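Local coordinates for homoserine dehydrogenase (Staphylococcus aureus M1064, PDB 4PG7), which catalyses the NAD(P)-dependent interconversion of aspartate semialdehyde and homoserine, a step of the aspartic acid pathway of amino-acid biosynthesis, at residues A[252-255]-A[256-260]; A[187-191]-A[192-196]; A[212-215]-A[216-220]; A[200-203]-A[204-208]. One frame throughout, in Å; residues are numbered along the deposited sequence.

All four contacts are local, each made within one continuous run of chain, so none encloses a long loop; they follow in series and neither nest nor cross. From the N terminus, interaction 2 ends helix 180-192 and turns the chain toward helix 196-205. Interaction 4 finishes that second helix, and interaction 3 forms the short helix 214-217 and the turn into helix 220-234. Interaction 1 opens helix 253-262 beside the bound lysine. Space joins what sequence separates: Gln-193 meets Asn-257, Phe-196 packs on Val-217, Lys-188 packs on Glu-202, and Pro-213 rests against Leu-200. Interaction 1 keeps clear of interactions 3 and 4.

Interaction 1. Residues A[252-255]-A[256-260]; sequences TLTD and INVAD
Ile-256 donates its backbone N-H to Thr-252 O at 3.1 Å and so closes the first turn of helix 253-262. Three further i to i+4 bonds follow, from Asn-257 to Leu-253, Val-258 to Thr-254 and Ala-259 to Asp-255, all close to straight. Ahead of them stands a capping box, a worked case of how side chains satisfy the N-H groups that a helix start leaves without carbonyl partners. Thr-252 is the N-cap: its OG1 accepts from Asp-255 N at 3.1 Å. In return the carboxylate oxygen Asp-255 OD2 takes the backbone N of Thr-252 at 2.9 Å, on its anti side and 17° out of plane. A weak bond from Thr-252 OG1 reaches the same oxygen. The carboxylate swings back over the helix start because Asp-255 CG sits beside its own backbone N (chi1 -66°). Farther along, Leu-253 CG lies 3.7 Å from Asn-257 ND2, the two side chains crossing at a slant, while Thr-254 and Val-258 run side by side with CG2 to CG2 at 4.1 Å. The buried Asp-255 is also gripped from outside, OD1 by Tyr-410 and OD2 by a salt bridge to Lys-439, a lysine-pocket residue like Thr-252; the cap therefore borders the bound lysine directly. Thr-254 and Val-258 face strand 404-411, Ile-256 and Ala-259 rest on Ile-266 of strand 264-275, and Ile-256 also touches Met-189 and Thr-190 of helix 180-192, just past whose end the Asn-257 amide donates to Gln-193 OE1.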
ATOM      1  N   THR A 252       2.598   7.436 -28.993  1.00 26.92           N
ATOM      2  CA  THR A 252       1.516   7.847 -29.863  1.00 28.76           C
ATOM      3  C   THR A 252       0.270   7.029 -29.604  1.00 28.85           C
ATOM      4  O   THR A 252       0.330   5.944 -29.022  1.00 28.43           O
ATOM      5  CB  THR A 252       1.858   7.650 -31.364  1.00 30.78           C
ATOM      6  OG1 THR A 252       2.057   6.254 -31.626  1.00 31.18           O
ATOM      7  CG2 THR A 252       3.124   8.443 -31.771  1.00 31.99           C
ATOM      8  N   LEU A 253      -0.851   7.519 -30.116  1.00 27.98           N
ATOM      9  CA  LEU A 253      -2.101   6.812 -30.028  1.00 30.36           C
ATOM     10  C   LEU A 253      -2.016   5.458 -30.723  1.00 29.87           C
ATOM     11  O   LEU A 253      -2.598   4.473 -30.258  1.00 30.93           O
ATOM     12  CB  LEU A 253      -3.212   7.703 -30.586  1.00 33.19           C
ATOM     13  CG  LEU A 253      -4.639   7.251 -30.373  1.00 35.04           C
ATOM     14  CD1 LEU A 253      -4.929   7.046 -28.901  1.00 34.87           C
ATOM     15  CD2 LEU A 253      -5.580   8.281 -31.011  1.00 37.30           C
ATOM     16  N   THR A 254      -1.240   5.383 -31.799  1.00 28.81           N
ATOM     17  CA  THR A 254      -1.000   4.121 -32.451  1.00 29.45           C
ATOM     18  C   THR A 254      -0.316   3.127 -31.500  1.00 28.17           C
ATOM     19  O   THR A 254      -0.675   1.953 -31.477  1.00 30.50           O
ATOM     20  CB  THR A 254      -0.181   4.325 -33.733  1.00 30.96           C
ATOM     21  OG1 THR A 254      -0.883   5.247 -34.581  1.00 34.35           O
ATOM     22  CG2 THR A 254       0.013   3.041 -34.461  1.00 30.67           C
ATOM     23  N   ASP A 255       0.667   3.583 -30.727  1.00 28.16           N
ATOM     24  CA  ASP A 255       1.349   2.694 -29.767  1.00 27.56           C
ATOM     25  C   ASP A 255       0.332   2.165 -28.792  1.00 25.64           C
ATOM     26  O   ASP A 255       0.281   0.988 -28.538  1.00 24.83           O
ATOM     27  CB  ASP A 255       2.454   3.406 -28.998  1.00 27.82           C
ATOM     28  CG  ASP A 255       3.598   3.819 -29.881  1.00 29.45           C
ATOM     29  OD1 ASP A 255       4.115   2.970 -30.627  1.00 27.96           O
ATOM     30  OD2 ASP A 255       3.985   5.001 -29.835  1.00 31.10           O
ATOM     31  N   ILE A 256      -0.491   3.065 -28.270  1.00 25.87           N
ATOM     32  CA  ILE A 256      -1.505   2.716 -27.316  1.00 25.29           C
ATOM     33  C   ILE A 256      -2.517   1.714 -27.862  1.00 26.54           C
ATOM     34  O   ILE A 256      -2.863   0.741 -27.184  1.00 25.67           O
ATOM     35  CB  ILE A 256      -2.210   3.984 -26.798  1.00 26.56           C
ATOM     36  CG1 ILE A 256      -1.276   4.675 -25.820  1.00 26.59           C
ATOM     37  CG2 ILE A 256      -3.528   3.636 -26.126  1.00 27.61           C
ATOM     38  CD1 ILE A 256      -1.689   6.060 -25.448  1.00 27.71           C
ATOM     39  N   ASN A 257      -3.001   1.943 -29.077  1.00 27.64           N
ATOM     40  CA  ASN A 257      -4.016   1.059 -29.670  1.00 28.62           C
ATOM     41  C   ASN A 257      -3.466  -0.307 -30.113  1.00 28.18           C
ATOM     42  O   ASN A 257      -4.145  -1.337 -29.978  1.00 26.30           O
ATOM     43  CB  ASN A 257      -4.750   1.778 -30.802  1.00 28.74           C
ATOM     44  CG  ASN A 257      -5.625   2.914 -30.282  1.00 29.32           C
ATOM     45  OD1 ASN A 257      -5.988   2.930 -29.118  1.00 29.43           O
ATOM     46  ND2 ASN A 257      -5.948   3.865 -31.131  1.00 30.05           N
ATOM     47  N   VAL A 258      -2.230  -0.321 -30.596  1.00 26.57           N
ATOM     48  CA  VAL A 258      -1.586  -1.575 -30.920  1.00 26.96           C
ATOM     49  C   VAL A 258      -1.299  -2.368 -29.619  1.00 26.92           C
ATOM     50  O   VAL A 258      -1.585  -3.561 -29.518  1.00 26.63           O
ATOM     51  CB  VAL A 258      -0.288  -1.329 -31.704  1.00 28.03           C
ATOM     52  CG1 VAL A 258       0.487  -2.618 -31.896  1.00 28.45           C
ATOM     53  CG2 VAL A 258      -0.594  -0.720 -33.062  1.00 29.79           C
ATOM     54  N   ALA A 259      -0.792  -1.686 -28.599  1.00 27.34           N
ATOM     55  CA  ALA A 259      -0.605  -2.323 -27.291  1.00 25.77           C
ATOM     56  C   ALA A 259      -1.920  -2.905 -26.809  1.00 25.43           C
ATOM     57  O   ALA A 259      -1.988  -4.041 -26.299  1.00 24.93           O
ATOM     58  CB  ALA A 259      -0.082  -1.319 -26.278  1.00 25.69           C
ATOM     59  N   ASP A 260      -2.971  -2.114 -26.955  1.00 26.62           N
ATOM     60  CA  ASP A 260      -4.288  -2.510 -26.510  1.00 28.08           C
ATOM     61  C   ASP A 260      -4.731  -3.819 -27.151  1.00 29.61           C
ATOM     62  O   ASP A 260      -5.218  -4.743 -26.450  1.00 28.77           O
ATOM     63  CB  ASP A 260      -5.311  -1.436 -26.842  1.00 29.83           C
ATOM     64  CG  ASP A 260      -6.710  -1.873 -26.448  1.00 32.70           C
ATOM     65  OD1 ASP A 260      -6.956  -2.109 -25.253  1.00 34.46           O
ATOM     66  OD2 ASP A 260      -7.518  -2.090 -27.340  1.00 36.11           O
TER

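Interaction 2. Residues A[187-191]-A[192-196]; sequences SKMTK and EQTTF
Lys-188 and Glu-192, one helical turn apart, pair as a salt bridge at the C-terminal end of helix 180-192, with NZ 3.2 Å from OE2. The lysine leaves the backbone with CG opposite its N (chi1 -176°), then folds at chi2, which lays Lys-188 CD 3.3 Å from Glu-192 OE2, and again at chi3, whereas the glutamate runs straight out beyond CG. The ammonium comes in on the syn side of OE2 but 34° out of the carboxylate plane, a tilted meeting. Gln-193 shows how a side chain can serve a helix end: bent at chi2 (-72°), it curls back so that NE2 donates to Thr-190 O at 3.0 Å, with the acceptor in the amide plane, while OE1 accepts from Asn-257 of helix 253-262. Its backbone has left the helix with positive phi, and the N-H groups of Gln-193 and Thr-194 reach Met-189 O through weak bonds. Thr-194 holds OG1 between its backbone N and carbonyl carbon, 3.6 Å from Met-189 CA. Met-189, extended at chi2, carries SD to 4.0 Å from Phe-196 CB, near the ring plane at its edge; the bend at chi3 then turns CE toward Phe-196 N. Thr-195 N-caps the next helix through Glu-198 N. Met-189, Lys-188 and Thr-194 all touch Ala-199 of helix 196-205, Met-189 and Thr-190 abut Ile-256 of helix 253-262, and Phe-196 leans on the 248-249 loop.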
ATOM      1  N   SER A 187      -3.444   8.153 -19.646  1.00 24.63           N
ATOM      2  CA  SER A 187      -4.842   7.760 -19.431  1.00 24.96           C
ATOM      3  C   SER A 187      -5.784   8.504 -20.376  1.00 26.44           C
ATOM      4  O   SER A 187      -6.686   7.922 -20.946  1.00 25.12           O
ATOM      5  CB  SER A 187      -5.260   8.009 -17.979  1.00 24.57           C
ATOM      6  OG  SER A 187      -4.548   7.143 -17.109  1.00 25.49           O
ATOM      7  N   LYS A 188      -5.549   9.799 -20.537  1.00 28.46           N
ATOM      8  CA  LYS A 188      -6.359  10.615 -21.438  1.00 31.23           C
ATOM      9  C   LYS A 188      -6.241  10.140 -22.888  1.00 30.52           C
ATOM     10  O   LYS A 188      -7.250   9.974 -23.572  1.00 28.91           O
ATOM     11  CB  LYS A 188      -5.917  12.067 -21.319  1.00 34.17           C
ATOM     12  CG  LYS A 188      -6.743  13.048 -22.138  1.00 40.69           C
ATOM     13  CD  LYS A 188      -8.127  13.287 -21.556  1.00 44.85           C
ATOM     14  CE  LYS A 188      -8.085  14.094 -20.268  1.00 45.62           C
ATOM     15  NZ  LYS A 188      -9.448  14.551 -19.900  1.00 48.49           N
ATOM     16  N   MET A 189      -5.008   9.913 -23.344  1.00 30.22           N
ATOM     17  CA  MET A 189      -4.773   9.422 -24.692  1.00 30.67           C
ATOM     18  C   MET A 189      -5.520   8.132 -24.887  1.00 31.07           C
ATOM     19  O   MET A 189      -6.207   7.928 -25.895  1.00 33.18           O
ATOM     20  CB  MET A 189      -3.282   9.193 -24.944  1.00 30.21           C
ATOM     21  CG  MET A 189      -2.446  10.450 -25.004  1.00 30.40           C
ATOM     22  SD  MET A 189      -0.677  10.129 -25.146  1.00 29.97           S
ATOM     23  CE  MET A 189      -0.628   9.445 -26.793  1.00 29.33           C
ATOM     24  N   THR A 190      -5.401   7.260 -23.897  1.00 31.15           N
ATOM     25  CA  THR A 190      -5.977   5.938 -23.978  1.00 31.03           C
ATOM     26  C   THR A 190      -7.516   5.965 -23.966  1.00 34.18           C
ATOM     27  O   THR A 190      -8.152   5.380 -24.842  1.00 34.21           O
ATOM     28  CB  THR A 190      -5.465   5.054 -22.837  1.00 30.13           C
ATOM     29  OG1 THR A 190      -4.024   5.004 -22.873  1.00 28.42           O
ATOM     30  CG2 THR A 190      -6.075   3.643 -22.926  1.00 29.72           C
ATOM     31  N   LYS A 191      -8.100   6.627 -22.976  1.00 36.65           N
ATOM     32  CA  LYS A 191      -9.556   6.597 -22.797  1.00 40.09           C
ATOM     33  C   LYS A 191     -10.297   7.460 -23.812  1.00 39.87           C
ATOM     34  O   LYS A 191     -11.365   7.069 -24.283  1.00 37.49           O
ATOM     35  CB  LYS A 191      -9.948   7.064 -21.402  1.00 42.94           C
ATOM     36  CG  LYS A 191      -9.499   6.142 -20.294  1.00 47.87           C
ATOM     37  CD  LYS A 191     -10.011   6.669 -18.961  1.00 52.42           C
ATOM     38  CE  LYS A 191      -8.968   6.614 -17.858  1.00 50.61           C
ATOM     39  NZ  LYS A 191      -9.226   7.722 -16.889  1.00 49.30           N
ATOM     40  N   GLU A 192      -9.732   8.616 -24.148  1.00 38.77           N
ATOM     41  CA  GLU A 192     -10.404   9.558 -25.040  1.00 41.30           C
ATOM     42  C   GLU A 192      -9.862   9.563 -26.478  1.00 38.79           C
ATOM     43  O   GLU A 192     -10.389  10.258 -27.337  1.00 38.23           O
ATOM     44  CB  GLU A 192     -10.381  10.950 -24.414  1.00 45.69           C
ATOM     45  CG  GLU A 192     -11.322  11.001 -23.208  1.00 52.47           C
ATOM     46  CD  GLU A 192     -11.290  12.312 -22.459  1.00 60.51           C
ATOM     47  OE1 GLU A 192     -11.264  13.379 -23.113  1.00 67.34           O
ATOM     48  OE2 GLU A 192     -11.298  12.267 -21.203  1.00 65.92           O
ATOM     49  N   GLN A 193      -8.851   8.747 -26.747  1.00 34.91           N
ATOM     50  CA  GLN A 193      -8.304   8.587 -28.089  1.00 34.81           C
ATOM     51  C   GLN A 193      -7.806   9.898 -28.670  1.00 36.21           C
ATOM     52  O   GLN A 193      -8.157  10.284 -29.768  1.00 35.73           O
ATOM     53  CB  GLN A 193      -9.321   7.897 -29.015  1.00 34.77           C
ATOM     54  CG  GLN A 193      -9.632   6.475 -28.587  1.00 34.84           C
ATOM     55  CD  GLN A 193      -8.463   5.548 -28.869  1.00 34.30           C
ATOM     56  OE1 GLN A 193      -8.065   5.393 -30.013  1.00 34.47           O
ATOM     57  NE2 GLN A 193      -7.886   4.959 -27.824  1.00 34.15           N
ATOM     58  N   THR A 194      -6.962  10.579 -27.903  1.00 38.08           N
ATOM     59  CA  THR A 194      -6.362  11.827 -28.339  1.00 37.73           C
ATOM     60  C   THR A 194      -4.894  11.612 -28.596  1.00 35.68           C
ATOM     61  O   THR A 194      -4.299  10.664 -28.086  1.00 36.08           O
ATOM     62  CB  THR A 194      -6.549  12.927 -27.264  1.00 39.87           C
ATOM     63  OG1 THR A 194      -5.791  12.603 -26.099  1.00 43.71           O
ATOM     64  CG2 THR A 194      -7.991  13.029 -26.850  1.00 41.94           C
ATOM     65  N   THR A 195      -4.282  12.552 -29.297  1.00 34.77           N
ATOM     66  CA  THR A 195      -2.837  12.557 -29.471  1.00 34.39           C
ATOM     67  C   THR A 195      -2.175  13.009 -28.201  1.00 33.32           C
ATOM     68  O   THR A 195      -2.825  13.618 -27.330  1.00 34.74           O
ATOM     69  CB  THR A 195      -2.396  13.572 -30.543  1.00 36.66           C
ATOM     70  OG1 THR A 195      -2.797  14.890 -30.138  1.00 35.18           O
ATOM     71  CG2 THR A 195      -3.009  13.231 -31.894  1.00 37.97           C
ATOM     72  N   PHE A 196      -0.873  12.754 -28.106  1.00 34.25           N
ATOM     73  CA  PHE A 196      -0.074  13.230 -26.969  1.00 32.91           C
ATOM     74  C   PHE A 196      -0.220  14.746 -26.791  1.00 33.77           C
ATOM     75  O   PHE A 196      -0.422  15.244 -25.678  1.00 31.58           O
ATOM     76  CB  PHE A 196       1.402  12.853 -27.121  1.00 31.48           C
ATOM     77  CG  PHE A 196       2.289  13.580 -26.157  1.00 31.98           C
ATOM     78  CD1 PHE A 196       2.344  13.195 -24.819  1.00 31.34           C
ATOM     79  CD2 PHE A 196       3.011  14.696 -26.560  1.00 31.85           C
ATOM     80  CE1 PHE A 196       3.116  13.896 -23.913  1.00 30.44           C
ATOM     81  CE2 PHE A 196       3.782  15.400 -25.653  1.00 31.54           C
ATOM     82  CZ  PHE A 196       3.834  14.996 -24.334  1.00 31.74           C
TER

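Interaction 3. Residues A[212-215]-A[216-220]; sequences DPTD and DVEGV
Thr-214 turns CG2 away from its backbone N and alongside its carbonyl carbon (chi1 -61°), which leads that methyl to Glu-218 CG at 3.7 Å; the glutamate, bent at chi2, passes across it at an oblique angle. The same torsion keeps Thr-214 OG1 beside its own N, and both groups converge on Asp-212 OD1 in an Asx turn just ahead of the short helix 214-217. Thr-214 OG1 meets the syn lone pair of Asp-212 OD1 at a short 2.5 Å, and Thr-214 N donates to it at 3.1 Å from above the carboxylate plane. Asp-212 OD1 thus holds two donors, an example of how one side-chain oxygen can order a helix start. Pro-213 occupies the N-cap position; its carbonyl accepts from Asp-216 N and Val-217 N on opposite faces, the latter bond almost straight at 174°. Glu-218 N then bonds Thr-214 O, and Gly-219, with positive phi, takes the chain out of the turn toward helix 220-234. Here Val-220 CG1 comes 3.5 Å from Asp-215 OD1, side chain against side chain at about a right angle. Asp-215 has its charged partner in Arg-224, and Asp-216 bonds Asn-179, which probably eases the proximity of these two acidic groups. Pro-213 and Val-217 face helix 196-205 through Leu-200 and Phe-196. One water bridges the exit, donating to Asp-215 O at 3.1 Å and to Asp-216 O at 2.7 Å.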
ATOM      1  N   ASP A 212       5.691  24.732 -18.522  1.00 53.41           N
ATOM      2  CA  ASP A 212       6.806  23.912 -18.975  1.00 52.40           C
ATOM      3  C   ASP A 212       6.634  22.586 -18.232  1.00 48.31           C
ATOM      4  O   ASP A 212       6.926  22.496 -17.041  1.00 45.72           O
ATOM      5  CB  ASP A 212       8.150  24.571 -18.647  1.00 55.22           C
ATOM      6  CG  ASP A 212       9.344  23.748 -19.114  1.00 58.93           C
ATOM      7  OD1 ASP A 212       9.165  22.616 -19.618  1.00 59.72           O
ATOM      8  OD2 ASP A 212      10.480  24.240 -18.987  1.00 64.31           O
ATOM      9  N   PRO A 213       6.123  21.563 -18.927  1.00 44.85           N
ATOM     10  CA  PRO A 213       5.855  20.308 -18.268  1.00 42.42           C
ATOM     11  C   PRO A 213       7.051  19.327 -18.352  1.00 39.27           C
ATOM     12  O   PRO A 213       6.892  18.188 -17.963  1.00 34.65           O
ATOM     13  CB  PRO A 213       4.688  19.783 -19.080  1.00 41.68           C
ATOM     14  CG  PRO A 213       5.048  20.183 -20.481  1.00 42.95           C
ATOM     15  CD  PRO A 213       5.867  21.447 -20.374  1.00 44.30           C
ATOM     16  N   THR A 214       8.217  19.773 -18.849  1.00 37.36           N
ATOM     17  CA  THR A 214       9.411  18.928 -19.101  1.00 37.94           C
ATOM     18  C   THR A 214       9.755  17.957 -17.991  1.00 36.08           C
ATOM     19  O   THR A 214      10.024  16.784 -18.236  1.00 35.43           O
ATOM     20  CB  THR A 214      10.676  19.811 -19.344  1.00 39.27           C
ATOM     21  OG1 THR A 214      10.461  20.621 -20.483  1.00 42.57           O
ATOM     22  CG2 THR A 214      11.927  18.978 -19.567  1.00 40.32           C
ATOM     23  N   ASP A 215       9.775  18.450 -16.765  1.00 35.61           N
ATOM     24  CA  ASP A 215      10.144  17.626 -15.624  1.00 39.27           C
ATOM     25  C   ASP A 215       9.234  16.392 -15.491  1.00 37.60           C
ATOM     26  O   ASP A 215       9.683  15.319 -15.065  1.00 38.72           O
ATOM     27  CB  ASP A 215      10.075  18.465 -14.354  1.00 41.74           C
ATOM     28  CG  ASP A 215      10.843  17.860 -13.222  1.00 44.88           C
ATOM     29  OD1 ASP A 215      12.074  17.731 -13.352  1.00 48.21           O
ATOM     30  OD2 ASP A 215      10.219  17.534 -12.186  1.00 48.87           O
ATOM     31  N   ASP A 216       7.969  16.558 -15.852  1.00 34.53           N
ATOM     32  CA  ASP A 216       6.973  15.476 -15.835  1.00 35.37           C
ATOM     33  C   ASP A 216       7.103  14.586 -17.065  1.00 34.35           C
ATOM     34  O   ASP A 216       7.355  13.377 -16.974  1.00 32.78           O
ATOM     35  CB  ASP A 216       5.540  16.058 -15.822  1.00 37.67           C
ATOM     36  CG  ASP A 216       5.228  16.826 -14.559  1.00 41.53           C
ATOM     37  OD1 ASP A 216       5.764  16.488 -13.474  1.00 39.58           O
ATOM     38  OD2 ASP A 216       4.373  17.733 -14.651  1.00 54.45           O
ATOM     39  N   VAL A 217       6.933  15.224 -18.209  1.00 32.76           N
ATOM     40  CA  VAL A 217       6.829  14.568 -19.508  1.00 34.27           C
ATOM     41  C   VAL A 217       8.109  13.875 -19.957  1.00 31.52           C
ATOM     42  O   VAL A 217       8.046  12.855 -20.627  1.00 31.15           O
ATOM     43  CB  VAL A 217       6.352  15.604 -20.546  1.00 37.85           C
ATOM     44  CG1 VAL A 217       6.735  15.234 -21.963  1.00 41.01           C
ATOM     45  CG2 VAL A 217       4.846  15.784 -20.413  1.00 39.58           C
ATOM     46  N   GLU A 218       9.267  14.392 -19.568  1.00 31.36           N
ATOM     47  CA  GLU A 218      10.543  13.751 -19.933  1.00 34.13           C
ATOM     48  C   GLU A 218      11.010  12.729 -18.900  1.00 32.27           C
ATOM     49  O   GLU A 218      12.110  12.158 -19.010  1.00 32.42           O
ATOM     50  CB  GLU A 218      11.622  14.819 -20.185  1.00 35.94           C
ATOM     51  CG  GLU A 218      11.274  15.751 -21.328  1.00 38.99           C
ATOM     52  CD  GLU A 218      11.007  15.015 -22.609  1.00 43.33           C
ATOM     53  OE1 GLU A 218      11.695  14.006 -22.901  1.00 47.66           O
ATOM     54  OE2 GLU A 218      10.108  15.448 -23.336  1.00 49.14           O
ATOM     55  N   GLY A 219      10.197  12.514 -17.867  1.00 30.96           N
ATOM     56  CA  GLY A 219      10.476  11.469 -16.895  1.00 29.41           C
ATOM     57  C   GLY A 219      11.529  11.801 -15.846  1.00 30.68           C
ATOM     58  O   GLY A 219      12.005  10.900 -15.124  1.00 30.34           O
ATOM     59  N   VAL A 220      11.892  13.072 -15.732  1.00 31.68           N
ATOM     60  CA  VAL A 220      12.943  13.482 -14.781  1.00 33.78           C
ATOM     61  C   VAL A 220      12.452  13.310 -13.340  1.00 32.36           C
ATOM     62  O   VAL A 220      13.150  12.719 -12.502  1.00 32.27           O
ATOM     63  CB  VAL A 220      13.425  14.943 -15.019  1.00 34.92           C
ATOM     64  CG1 VAL A 220      14.521  15.315 -14.029  1.00 35.72           C
ATOM     65  CG2 VAL A 220      13.914  15.108 -16.444  1.00 36.13           C
TER
HETATM   66  O   HOH W   1       8.570  12.449 -14.717  1.00 29.10           O

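Interaction 4. Residues A[200-203]-A[204-208]; sequences LDEA and KRLGF
The guanidinium of Arg-205 has Asp-201 O over the centre of one face, 3.9 Å above its plane, while Glu-202 CD lies in plane at an edge. There Arg-205 NH2 donates to Glu-202 OE2 at 3.1 Å, with NE adding a weaker bond to the same oxygen. The carboxylate and guanidinium planes stand 54° apart: OE2 lies near the guanidinium plane, but NH2 meets it from above the carboxylate plane. A bend at chi3 (-82°) folds the arginine back over its own helix, and Glu-202 bends at chi2 to meet it. The other carboxylate oxygen, Glu-202 OE1, rests 3.2 Å from Leu-206 CG. Beyond the pair along the chain, helix 196-205 ends in a Schellman motif, a textbook way of stopping a helix: Gly-207 turns away with positive phi, and Phe-208 N returns weakly to Ala-203 O at 2.9 Å. The Phe-208 ring stacks with Phe-184, fastening this end to helix 180-192. The extended Lys-204 passes Leu-200, its CG 3.6 Å from Leu-200 O. At this exposed surface, solvent would probably screen the Glu-202 to Arg-205 attraction, so its contribution is likely modest; the backbone bonds of the helix end do not depend on it.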
ATOM      1  N   LEU A 200      -1.671  16.538 -23.506  1.00 27.13           N
ATOM      2  CA  LEU A 200      -0.861  17.458 -22.710  1.00 27.39           C
ATOM      3  C   LEU A 200      -1.540  18.811 -22.562  1.00 27.64           C
ATOM      4  O   LEU A 200      -1.559  19.392 -21.479  1.00 27.22           O
ATOM      5  CB  LEU A 200       0.522  17.652 -23.341  1.00 28.86           C
ATOM      6  CG  LEU A 200       1.411  18.735 -22.740  1.00 30.52           C
ATOM      7  CD1 LEU A 200       1.700  18.467 -21.266  1.00 30.99           C
ATOM      8  CD2 LEU A 200       2.706  18.833 -23.540  1.00 33.01           C
ATOM      9  N   ASP A 201      -2.083  19.342 -23.647  1.00 29.19           N
ATOM     10  CA  ASP A 201      -2.795  20.630 -23.539  1.00 31.84           C
ATOM     11  C   ASP A 201      -3.964  20.512 -22.557  1.00 31.15           C
ATOM     12  O   ASP A 201      -4.234  21.434 -21.774  1.00 29.99           O
ATOM     13  CB  ASP A 201      -3.290  21.093 -24.908  1.00 34.25           C
ATOM     14  CG  ASP A 201      -2.151  21.613 -25.802  1.00 38.43           C
ATOM     15  OD1 ASP A 201      -1.012  21.862 -25.321  1.00 38.52           O
ATOM     16  OD2 ASP A 201      -2.414  21.812 -26.991  1.00 44.55           O
ATOM     17  N   GLU A 202      -4.679  19.392 -22.623  1.00 31.06           N
ATOM     18  CA  GLU A 202      -5.796  19.184 -21.718  1.00 33.73           C
ATOM     19  C   GLU A 202      -5.281  19.139 -20.273  1.00 32.40           C
ATOM     20  O   GLU A 202      -5.870  19.765 -19.384  1.00 31.50           O
ATOM     21  CB  GLU A 202      -6.592  17.923 -22.083  1.00 36.06           C
ATOM     22  CG  GLU A 202      -7.910  17.773 -21.338  1.00 41.38           C
ATOM     23  CD  GLU A 202      -8.782  19.022 -21.472  1.00 48.65           C
ATOM     24  OE1 GLU A 202      -9.065  19.641 -20.428  1.00 57.26           O
ATOM     25  OE2 GLU A 202      -9.121  19.435 -22.608  1.00 50.86           O
ATOM     26  N   ALA A 203      -4.178  18.434 -20.036  1.00 30.46           N
ATOM     27  CA  ALA A 203      -3.602  18.386 -18.689  1.00 31.64           C
ATOM     28  C   ALA A 203      -3.205  19.776 -18.181  1.00 33.77           C
ATOM     29  O   ALA A 203      -3.351  20.075 -16.978  1.00 32.54           O
ATOM     30  CB  ALA A 203      -2.403  17.467 -18.641  1.00 30.57           C
ATOM     31  N   LYS A 204      -2.641  20.598 -19.073  1.00 31.21           N
ATOM     32  CA  LYS A 204      -2.371  21.994 -18.737  1.00 32.51           C
ATOM     33  C   LYS A 204      -3.641  22.728 -18.329  1.00 31.72           C
ATOM     34  O   LYS A 204      -3.668  23.360 -17.286  1.00 32.07           O
ATOM     35  CB  LYS A 204      -1.706  22.729 -19.902  1.00 34.06           C
ATOM     36  CG  LYS A 204      -0.227  22.419 -20.010  1.00 35.82           C
ATOM     37  CD  LYS A 204       0.378  22.996 -21.270  1.00 38.34           C
ATOM     38  CE  LYS A 204       1.877  22.762 -21.277  1.00 41.33           C
ATOM     39  NZ  LYS A 204       2.458  23.180 -22.575  1.00 44.15           N
ATOM     40  N   ARG A 205      -4.690  22.643 -19.138  1.00 32.05           N
ATOM     41  CA  ARG A 205      -5.942  23.349 -18.833  1.00 34.79           C
ATOM     42  C   ARG A 205      -6.595  22.873 -17.522  1.00 37.76           C
ATOM     43  O   ARG A 205      -7.223  23.661 -16.807  1.00 35.05           O
ATOM     44  CB  ARG A 205      -6.980  23.195 -19.943  1.00 36.79           C
ATOM     45  CG  ARG A 205      -6.648  23.865 -21.258  1.00 38.51           C
ATOM     46  CD  ARG A 205      -7.810  23.861 -22.238  1.00 39.76           C
ATOM     47  NE  ARG A 205      -7.830  22.581 -22.882  1.00 45.44           N
ATOM     48  CZ  ARG A 205      -7.279  22.297 -24.058  1.00 43.78           C
ATOM     49  NH1 ARG A 205      -6.720  23.230 -24.822  1.00 46.55           N
ATOM     50  NH2 ARG A 205      -7.349  21.065 -24.494  1.00 43.57           N
ATOM     51  N   LEU A 206      -6.416  21.589 -17.205  1.00 37.62           N
ATOM     52  CA  LEU A 206      -7.080  21.007 -16.057  1.00 38.78           C
ATOM     53  C   LEU A 206      -6.296  21.164 -14.773  1.00 38.26           C
ATOM     54  O   LEU A 206      -6.783  20.751 -13.740  1.00 42.30           O
ATOM     55  CB  LEU A 206      -7.393  19.543 -16.304  1.00 38.84           C
ATOM     56  CG  LEU A 206      -8.459  19.277 -17.343  1.00 40.25           C
ATOM     57  CD1 LEU A 206      -8.593  17.768 -17.523  1.00 41.04           C
ATOM     58  CD2 LEU A 206      -9.795  19.884 -16.948  1.00 43.25           C
ATOM     59  N   GLY A 207      -5.103  21.757 -14.832  1.00 38.79           N
ATOM     60  CA  GLY A 207      -4.283  21.971 -13.648  1.00 41.16           C
ATOM     61  C   GLY A 207      -3.190  20.931 -13.356  1.00 45.81           C
ATOM     62  O   GLY A 207      -2.363  21.149 -12.490  1.00 48.65           O
ATOM     63  N   PHE A 208      -3.148  19.826 -14.090  1.00 46.07           N
ATOM     64  CA  PHE A 208      -2.145  18.756 -13.829  1.00 47.23           C
ATOM     65  C   PHE A 208      -0.737  19.063 -14.310  1.00 48.30           C
ATOM     66  O   PHE A 208       0.241  18.939 -13.556  1.00 53.54           O
ATOM     67  CB  PHE A 208      -2.650  17.441 -14.391  1.00 44.96           C
ATOM     68  CG  PHE A 208      -3.903  17.002 -13.735  1.00 46.16           C
ATOM     69  CD1 PHE A 208      -3.868  16.546 -12.430  1.00 49.11           C
ATOM     70  CD2 PHE A 208      -5.123  17.150 -14.357  1.00 50.71           C
ATOM     71  CE1 PHE A 208      -5.023  16.177 -11.774  1.00 48.93           C
ATOM     72  CE2 PHE A 208      -6.290  16.804 -13.700  1.00 49.91           C
ATOM     73  CZ  PHE A 208      -6.240  16.308 -12.408  1.00 51.54           C
TER
HETATM   74  O   HOH W   2       1.556  22.895 -24.796  1.00 51.95           O